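PDB 1VGP: 373aa long hypothetical citrate synthase from Sulfolobus tokodaii, which is of unknown function in detail but belongs to the citrate synthase family of largely helical proteins and is assembled here as two subunits. Local coordinates for residues M170-I175 and A264-Q269; E44-L49 and L176-E181; E164-A169 and E276-E281. All coordinates share one frame; numbering follows the deposited sequence.

Contact 1: residues M170-I175 and A264-Q269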
# COMPACT_ATOMS: atom_id res chain seq x y z
N MET A 170 -24.31 16.00 -1.95
CA MET A 170 -23.45 14.86 -1.71
C MET A 170 -22.96 14.33 -3.05
O MET A 170 -21.77 14.05 -3.23
CB MET A 170 -24.22 13.77 -0.96
CG MET A 170 -23.37 12.55 -0.60
SD MET A 170 -22.02 12.93 0.55
CE MET A 170 -21.01 11.53 0.32
N ASP A 171 -23.89 14.21 -3.99
CA ASP A 171 -23.60 13.61 -5.28
C ASP A 171 -22.56 14.44 -6.04
O ASP A 171 -21.58 13.92 -6.58
CB ASP A 171 -24.89 13.49 -6.11
CG ASP A 171 -24.73 12.56 -7.30
OD1 ASP A 171 -24.43 11.38 -7.07
OD2 ASP A 171 -24.90 13.01 -8.45
N VAL A 172 -22.79 15.75 -6.09
CA VAL A 172 -21.87 16.60 -6.82
C VAL A 172 -20.54 16.61 -6.07
O VAL A 172 -19.48 16.63 -6.70
CB VAL A 172 -22.45 18.03 -6.98
CG1 VAL A 172 -22.96 18.52 -5.67
CG2 VAL A 172 -21.38 18.97 -7.51
N THR A 173 -20.57 16.57 -4.75
CA THR A 173 -19.34 16.59 -3.97
C THR A 173 -18.47 15.37 -4.27
O THR A 173 -17.25 15.48 -4.42
CB THR A 173 -19.61 16.60 -2.45
OG1 THR A 173 -20.32 17.79 -2.09
CG2 THR A 173 -18.29 16.57 -1.68
N LEU A 174 -19.11 14.21 -4.35
CA LEU A 174 -18.36 12.99 -4.67
C LEU A 174 -17.85 13.04 -6.11
O LEU A 174 -16.74 12.60 -6.38
CB LEU A 174 -19.25 11.75 -4.48
CG LEU A 174 -19.71 11.43 -3.05
CD1 LEU A 174 -20.52 10.16 -3.08
CD2 LEU A 174 -18.52 11.29 -2.13
N ILE A 175 -18.66 13.57 -7.03
CA ILE A 175 -18.26 13.70 -8.42
C ILE A 175 -16.95 14.50 -8.50
O ILE A 175 -16.00 14.10 -9.19
CB ILE A 175 -19.34 14.43 -9.26
CG1 ILE A 175 -20.47 13.44 -9.61
CG2 ILE A 175 -18.74 15.03 -10.53
CD1 ILE A 175 -21.74 14.12 -10.08
N ALA A 264 -13.89 24.05 -6.52
CA ALA A 264 -14.30 24.99 -5.48
C ALA A 264 -15.43 25.89 -5.97
O ALA A 264 -16.39 26.15 -5.24
CB ALA A 264 -13.11 25.83 -5.04
N ARG A 265 -15.31 26.37 -7.20
CA ARG A 265 -16.34 27.24 -7.75
C ARG A 265 -17.68 26.51 -7.77
O ARG A 265 -18.70 27.06 -7.38
CB ARG A 265 -15.96 27.71 -9.16
CG ARG A 265 -16.66 28.99 -9.57
CD ARG A 265 -16.33 29.40 -11.00
NE ARG A 265 -14.99 30.00 -11.13
CZ ARG A 265 -14.57 31.09 -10.48
NH1 ARG A 265 -15.32 31.67 -9.54
NH2 ARG A 265 -13.37 31.60 -10.78
N ILE A 266 -17.66 25.26 -8.21
CA ILE A 266 -18.87 24.46 -8.29
C ILE A 266 -19.42 24.15 -6.90
O ILE A 266 -20.62 24.24 -6.67
CB ILE A 266 -18.62 23.14 -9.03
CG1 ILE A 266 -18.21 23.42 -10.48
CG2 ILE A 266 -19.87 22.28 -8.99
CD1 ILE A 266 -17.82 22.18 -11.26
N LEU A 267 -18.53 23.79 -5.98
CA LEU A 267 -18.94 23.36 -4.65
C LEU A 267 -19.46 24.53 -3.80
O LEU A 267 -20.27 24.34 -2.89
CB LEU A 267 -17.78 22.67 -3.93
CG LEU A 267 -18.16 21.83 -2.71
CD1 LEU A 267 -19.23 20.81 -3.08
CD2 LEU A 267 -16.94 21.12 -2.18
N LYS A 268 -18.98 25.74 -4.10
CA LYS A 268 -19.37 26.91 -3.33
C LYS A 268 -20.88 27.11 -3.30
O LYS A 268 -21.44 27.56 -2.30
CB LYS A 268 -18.72 28.17 -3.90
CG LYS A 268 -19.18 29.45 -3.22
CD LYS A 268 -18.43 30.66 -3.74
CE LYS A 268 -18.97 31.93 -3.12
NZ LYS A 268 -18.29 33.13 -3.67
N GLN A 269 -21.55 26.78 -4.40
CA GLN A 269 -22.98 27.02 -4.49
C GLN A 269 -23.71 26.15 -3.47
O GLN A 269 -24.71 26.58 -2.89
CB GLN A 269 -23.48 26.74 -5.91
CG GLN A 269 -23.44 25.25 -6.30
CD GLN A 269 -23.96 24.97 -7.70
OE1 GLN A 269 -25.18 24.98 -7.96
NE2 GLN A 269 -23.03 24.70 -8.63
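Val172 and Thr173 meet Ile266 and Leu267 where helix 164-175 packs antiparallel against helix 262-278, an interhelical contact in the helical core of a citrate synthase fold. The backbones come nearest at Thr173 and Leu267, whose CA atoms are 6.8 Å apart. The close part has two side-chain pairs. In one, methyl meets methyl: Val172 CG2 lies 3.9 Å from Ile266 CG2, each branch lying anti to its own backbone N and reaching across the gap. In the other, Leu267 CD1 comes to 3.4 Å from Thr173 OG1. This hydroxyl is hydrogen-bonded to Ala169 O one turn back and meets the leucine methyl through van der Waals contact alone. Phe317 and Val316 of helix 309-319 touch Thr173 as well, while Ile34 and Ala38 of helix 34-40 close over Ile266.

The solvent side is loose by comparison. Exposed Gln269 approaches the opposite helix no nearer than 6.1 Å. Its amide folds back on its own helix instead: Gln269 NE2 donates to a lone pair of Ile266 O in the carbonyl plane, with an N-H...O angle of 143°.

Contact 2: residues E44-L49 and L176-E181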
# COMPACT_ATOMS: atom_id res chain seq x y z
N GLU A 44 -23.02 7.89 -10.36
CA GLU A 44 -23.05 6.66 -11.13
C GLU A 44 -22.62 6.84 -12.58
O GLU A 44 -21.76 6.11 -13.07
CB GLU A 44 -24.44 6.04 -11.09
CG GLU A 44 -24.73 5.33 -9.79
CD GLU A 44 -25.91 5.90 -9.06
OE1 GLU A 44 -26.16 7.12 -9.21
OE2 GLU A 44 -26.58 5.14 -8.33
N GLU A 45 -23.21 7.82 -13.27
CA GLU A 45 -22.86 8.05 -14.67
C GLU A 45 -21.42 8.50 -14.81
O GLU A 45 -20.70 8.00 -15.69
CB GLU A 45 -23.79 9.10 -15.29
CG GLU A 45 -23.40 9.44 -16.72
CD GLU A 45 -24.42 10.31 -17.41
OE1 GLU A 45 -24.31 11.55 -17.28
OE2 GLU A 45 -25.33 9.76 -18.07
N VAL A 46 -20.98 9.42 -13.96
CA VAL A 46 -19.59 9.90 -14.01
C VAL A 46 -18.58 8.78 -13.73
O VAL A 46 -17.51 8.74 -14.33
CB VAL A 46 -19.36 11.04 -13.00
CG1 VAL A 46 -17.89 11.41 -12.97
CG2 VAL A 46 -20.20 12.25 -13.39
N SER A 47 -18.93 7.88 -12.81
CA SER A 47 -18.07 6.74 -12.53
C SER A 47 -17.90 5.84 -13.75
O SER A 47 -16.79 5.39 -14.06
CB SER A 47 -18.64 5.94 -11.36
OG SER A 47 -18.56 6.68 -10.16
N TYR A 48 -19.00 5.57 -14.45
CA TYR A 48 -18.96 4.78 -15.68
C TYR A 48 -18.10 5.47 -16.73
O TYR A 48 -17.27 4.84 -17.39
CB TYR A 48 -20.39 4.58 -16.21
CG TYR A 48 -20.49 3.66 -17.41
CD1 TYR A 48 -20.04 4.06 -18.67
CD2 TYR A 48 -21.01 2.37 -17.27
CE1 TYR A 48 -20.11 3.20 -19.77
CE2 TYR A 48 -21.08 1.50 -18.36
CZ TYR A 48 -20.63 1.92 -19.61
OH TYR A 48 -20.65 1.02 -20.67
N LEU A 49 -18.31 6.78 -16.89
CA LEU A 49 -17.52 7.57 -17.82
C LEU A 49 -16.05 7.33 -17.56
O LEU A 49 -15.25 7.10 -18.47
CB LEU A 49 -17.83 9.06 -17.65
CG LEU A 49 -16.99 10.03 -18.48
CD1 LEU A 49 -17.21 9.79 -19.98
CD2 LEU A 49 -17.37 11.45 -18.10
N LEU A 176 -16.91 15.61 -7.77
CA LEU A 176 -15.76 16.51 -7.77
C LEU A 176 -14.49 15.88 -7.21
O LEU A 176 -13.40 16.43 -7.37
CB LEU A 176 -16.08 17.77 -6.97
CG LEU A 176 -17.23 18.65 -7.47
CD1 LEU A 176 -17.39 19.85 -6.54
CD2 LEU A 176 -16.96 19.10 -8.89
N HIS A 177 -14.61 14.73 -6.55
CA HIS A 177 -13.44 14.08 -5.95
C HIS A 177 -13.02 12.75 -6.57
O HIS A 177 -12.06 12.14 -6.13
CB HIS A 177 -13.66 13.88 -4.45
CG HIS A 177 -13.53 15.13 -3.64
ND1 HIS A 177 -14.58 16.00 -3.44
CD2 HIS A 177 -12.47 15.66 -2.98
CE1 HIS A 177 -14.18 17.01 -2.69
NE2 HIS A 177 -12.91 16.83 -2.40
N ILE A 178 -13.73 12.31 -7.61
CA ILE A 178 -13.47 11.00 -8.18
C ILE A 178 -12.01 10.85 -8.65
O ILE A 178 -11.34 9.87 -8.31
CB ILE A 178 -14.46 10.72 -9.34
CG1 ILE A 178 -15.81 10.33 -8.74
CG2 ILE A 178 -13.94 9.61 -10.24
CD1 ILE A 178 -16.93 10.18 -9.76
N ASP A 179 -11.51 11.83 -9.40
CA ASP A 179 -10.11 11.82 -9.81
C ASP A 179 -9.52 13.22 -9.97
O ASP A 179 -10.26 14.19 -10.06
CB ASP A 179 -9.95 11.04 -11.11
CG ASP A 179 -8.51 10.67 -11.38
OD1 ASP A 179 -7.82 10.21 -10.44
OD2 ASP A 179 -8.06 10.84 -12.54
N HIS A 180 -8.20 13.31 -10.00
CA HIS A 180 -7.51 14.58 -10.20
C HIS A 180 -6.08 14.32 -10.67
O HIS A 180 -5.84 13.35 -11.38
CB HIS A 180 -7.50 15.40 -8.90
CG HIS A 180 -7.56 16.88 -9.12
ND1 HIS A 180 -6.64 17.74 -8.58
CD2 HIS A 180 -8.42 17.65 -9.83
CE1 HIS A 180 -6.92 18.98 -8.95
NE2 HIS A 180 -8.00 18.95 -9.71
N GLU A 181 -5.12 15.16 -10.30
CA GLU A 181 -3.76 15.00 -10.81
C GLU A 181 -3.02 13.81 -10.18
O GLU A 181 -3.19 13.53 -8.99
CB GLU A 181 -2.93 16.28 -10.61
CG GLU A 181 -2.37 16.44 -9.21
CD GLU A 181 -3.46 16.75 -8.18
OE1 GLU A 181 -3.99 17.88 -8.21
OE2 GLU A 181 -3.79 15.86 -7.36
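Ile178, Val46 and Ser47 form a small buried contact between helix 43-52 and the loop that follows helix 164-175, about 11 Å from the centre of the chain. It is almost wholly apolar, with no hydrogen bond passing between the segments, and one methyl does the work. Ile178 CD1 ends against the helix at two consecutive residues, lying 3.6 Å from Val46 CG1 and 3.9 Å from Ser47 OG. It meets the valine mainly through that CG1 methyl, with Val46 CB just behind, 4.1 Å from the same Ile178 CD1. The nearest CA atoms, those of Ser47 and Ile178, are 7.6 Å apart, and side chains alone bridge the gap.

The torsions explain the reach. Ile178 holds CG1 anti to its carbonyl carbon (chi1 -77°) and extends the chain at chi2, 173°, which carries CD1 out as the leading atom. Val46 turns CG1 to meet it, with that branch anti to the backbone N. Ser47 OG offers no polar bond to the isoleucine; it is hydrogen-bonded to Phe43 O, one turn back in its own helix, which satisfies the buried hydroxyl.

Val337 of helix 327-346 touches both Ser47 and Ile178 and so joins the same apolar cluster. Beside Val46, the neighbouring Glu45 makes a salt bridge with Arg373 and a hydrogen bond with Tyr367, both of the second subunit, so this stretch of helix borders the dimer contact.

The contact is thus one point where the connection between helices 164-175 and 184-193 packs on helix 43-52, with helix 327-346 alongside, in the mainly helical citrate synthase fold.

Contact 3: residues E164-A169 and E276-E281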
# COMPACT_ATOMS: atom_id res chain seq x y z
N GLU A 164 -33.69 16.52 -0.85
CA GLU A 164 -33.07 16.41 -2.15
C GLU A 164 -31.88 17.34 -2.39
O GLU A 164 -31.04 17.03 -3.22
CB GLU A 164 -34.11 16.62 -3.25
CG GLU A 164 -34.38 15.37 -4.06
CD GLU A 164 -35.61 14.63 -3.60
OE1 GLU A 164 -35.75 13.43 -3.92
OE2 GLU A 164 -36.45 15.25 -2.92
N ILE A 165 -31.80 18.46 -1.67
CA ILE A 165 -30.65 19.34 -1.86
C ILE A 165 -29.42 18.69 -1.24
O ILE A 165 -28.30 18.82 -1.75
CB ILE A 165 -30.84 20.76 -1.24
CG1 ILE A 165 -30.63 20.70 0.27
CG2 ILE A 165 -32.22 21.32 -1.57
CD1 ILE A 165 -30.61 22.06 0.93
N LYS A 166 -29.62 17.98 -0.14
CA LYS A 166 -28.51 17.35 0.56
C LYS A 166 -27.88 16.24 -0.28
O LYS A 166 -26.66 16.12 -0.35
CB LYS A 166 -29.00 16.80 1.90
CG LYS A 166 -29.12 17.86 2.97
CD LYS A 166 -29.18 17.23 4.34
CE LYS A 166 -29.39 18.28 5.43
NZ LYS A 166 -30.62 18.01 6.24
N SER A 167 -28.72 15.43 -0.92
CA SER A 167 -28.23 14.31 -1.70
C SER A 167 -27.67 14.77 -3.04
O SER A 167 -26.81 14.12 -3.62
CB SER A 167 -29.35 13.30 -1.92
OG SER A 167 -30.50 13.95 -2.44
N LYS A 168 -28.17 15.89 -3.54
CA LYS A 168 -27.61 16.52 -4.73
C LYS A 168 -26.19 16.95 -4.42
O LYS A 168 -25.24 16.62 -5.14
CB LYS A 168 -28.41 17.76 -5.12
CG LYS A 168 -28.51 18.00 -6.60
CD LYS A 168 -27.16 17.99 -7.30
CE LYS A 168 -27.30 18.47 -8.75
NZ LYS A 168 -26.53 17.69 -9.75
N ALA A 169 -26.07 17.68 -3.31
CA ALA A 169 -24.82 18.21 -2.81
C ALA A 169 -23.84 17.08 -2.57
O ALA A 169 -22.66 17.17 -2.93
CB ALA A 169 -25.05 18.99 -1.53
N GLU A 276 -27.28 28.18 4.35
CA GLU A 276 -28.36 29.11 4.57
C GLU A 276 -29.69 28.39 4.80
O GLU A 276 -30.66 28.97 5.28
CB GLU A 276 -28.46 30.12 3.41
CG GLU A 276 -28.67 29.54 2.03
CD GLU A 276 -28.36 30.54 0.92
OE1 GLU A 276 -28.62 30.22 -0.26
OE2 GLU A 276 -27.85 31.64 1.22
N LYS A 277 -29.72 27.10 4.49
CA LYS A 277 -30.90 26.29 4.77
C LYS A 277 -30.82 25.69 6.17
O LYS A 277 -31.84 25.31 6.74
CB LYS A 277 -31.02 25.17 3.73
CG LYS A 277 -32.30 25.20 2.93
CD LYS A 277 -32.44 26.47 2.11
CE LYS A 277 -33.78 26.48 1.37
NZ LYS A 277 -34.15 27.78 0.75
N GLU A 278 -29.61 25.60 6.73
CA GLU A 278 -29.41 25.18 8.12
C GLU A 278 -29.65 26.36 9.05
O GLU A 278 -30.40 26.26 10.01
CB GLU A 278 -27.98 24.68 8.32
CG GLU A 278 -27.71 23.31 7.74
CD GLU A 278 -28.36 22.20 8.54
OE1 GLU A 278 -28.35 22.30 9.80
OE2 GLU A 278 -28.88 21.24 7.92
N GLY A 279 -28.97 27.46 8.77
CA GLY A 279 -29.25 28.71 9.46
C GLY A 279 -28.54 28.90 10.79
O GLY A 279 -28.68 29.95 11.42
N GLY A 280 -27.77 27.91 11.23
CA GLY A 280 -27.29 27.96 12.60
C GLY A 280 -25.89 28.52 12.81
O GLY A 280 -25.49 29.52 12.21
N GLU A 281 -25.15 27.86 13.69
CA GLU A 281 -23.74 28.14 13.86
C GLU A 281 -23.05 27.89 12.52
O GLU A 281 -21.96 28.41 12.25
CB GLU A 281 -23.17 27.22 14.95
CG GLU A 281 -21.70 27.46 15.30
CD GLU A 281 -21.45 28.78 16.02
OE1 GLU A 281 -20.30 29.01 16.45
OE2 GLU A 281 -22.41 29.59 16.16
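Ile165 and Lys277, with Lys166 and Glu278 beside them, form a surface contact between the first turn of helix 164-175 and the last turn of helix 262-278. The backbones stand well apart, with Ile165 CA and Lys277 CA 9.6 Å from each other, and only side chains bridge the gap.

The apolar part is a single touch. Ile165 CD1 lies 4.1 Å from Lys277 CG, so the isoleucine tip meets the aliphatic root of the lysine. Lys277 bends at chi2 (62°), and its amino end leads away from the opposite helix. Leu274, one turn earlier in helix 262-278, also touches both Ile165 and Lys166, and Leu154 and Tyr158 of helix 149-158 pack on Lys166 too.

The electrostatic part is looser. Lys166 and Glu278 cross at about a right angle, and Glu278 OE2 lies 3.9 Å from Lys166 CE and 4.0 Å from Lys166 NZ. That separation of opposite charges exceeds a salt bridge. Lys166 NZ also makes a weak hydrogen bond to Asn163 OD1.

With one apolar touch and one pair of opposite charges just beyond salt-bridge distance, the chemistry implies a weak attraction, probably softened further by solvent, rather than a locked joint.

In the fold
Contacts 1 and 3 are two points on the same antiparallel helix pair, 164-175 with 262-278, with centres 13 Å apart: contact 1 is its buried end and contact 3 its surface end, where the helices stand farther apart. Contact 2 lies beyond the buried end, its centre 12 Å from that of contact 1, and the two touch directly. Leu176 CD1 packs 3.9 Å from Leu267 CB, and Ile175 CG1 lies 4.0 Å from Val46 CG2, so contacts 1 and 2 adjoin through packed aliphatic side chains. Contacts 2 and 3 do not touch; their nearest atoms are about 7 Å apart and their centres 23 Å.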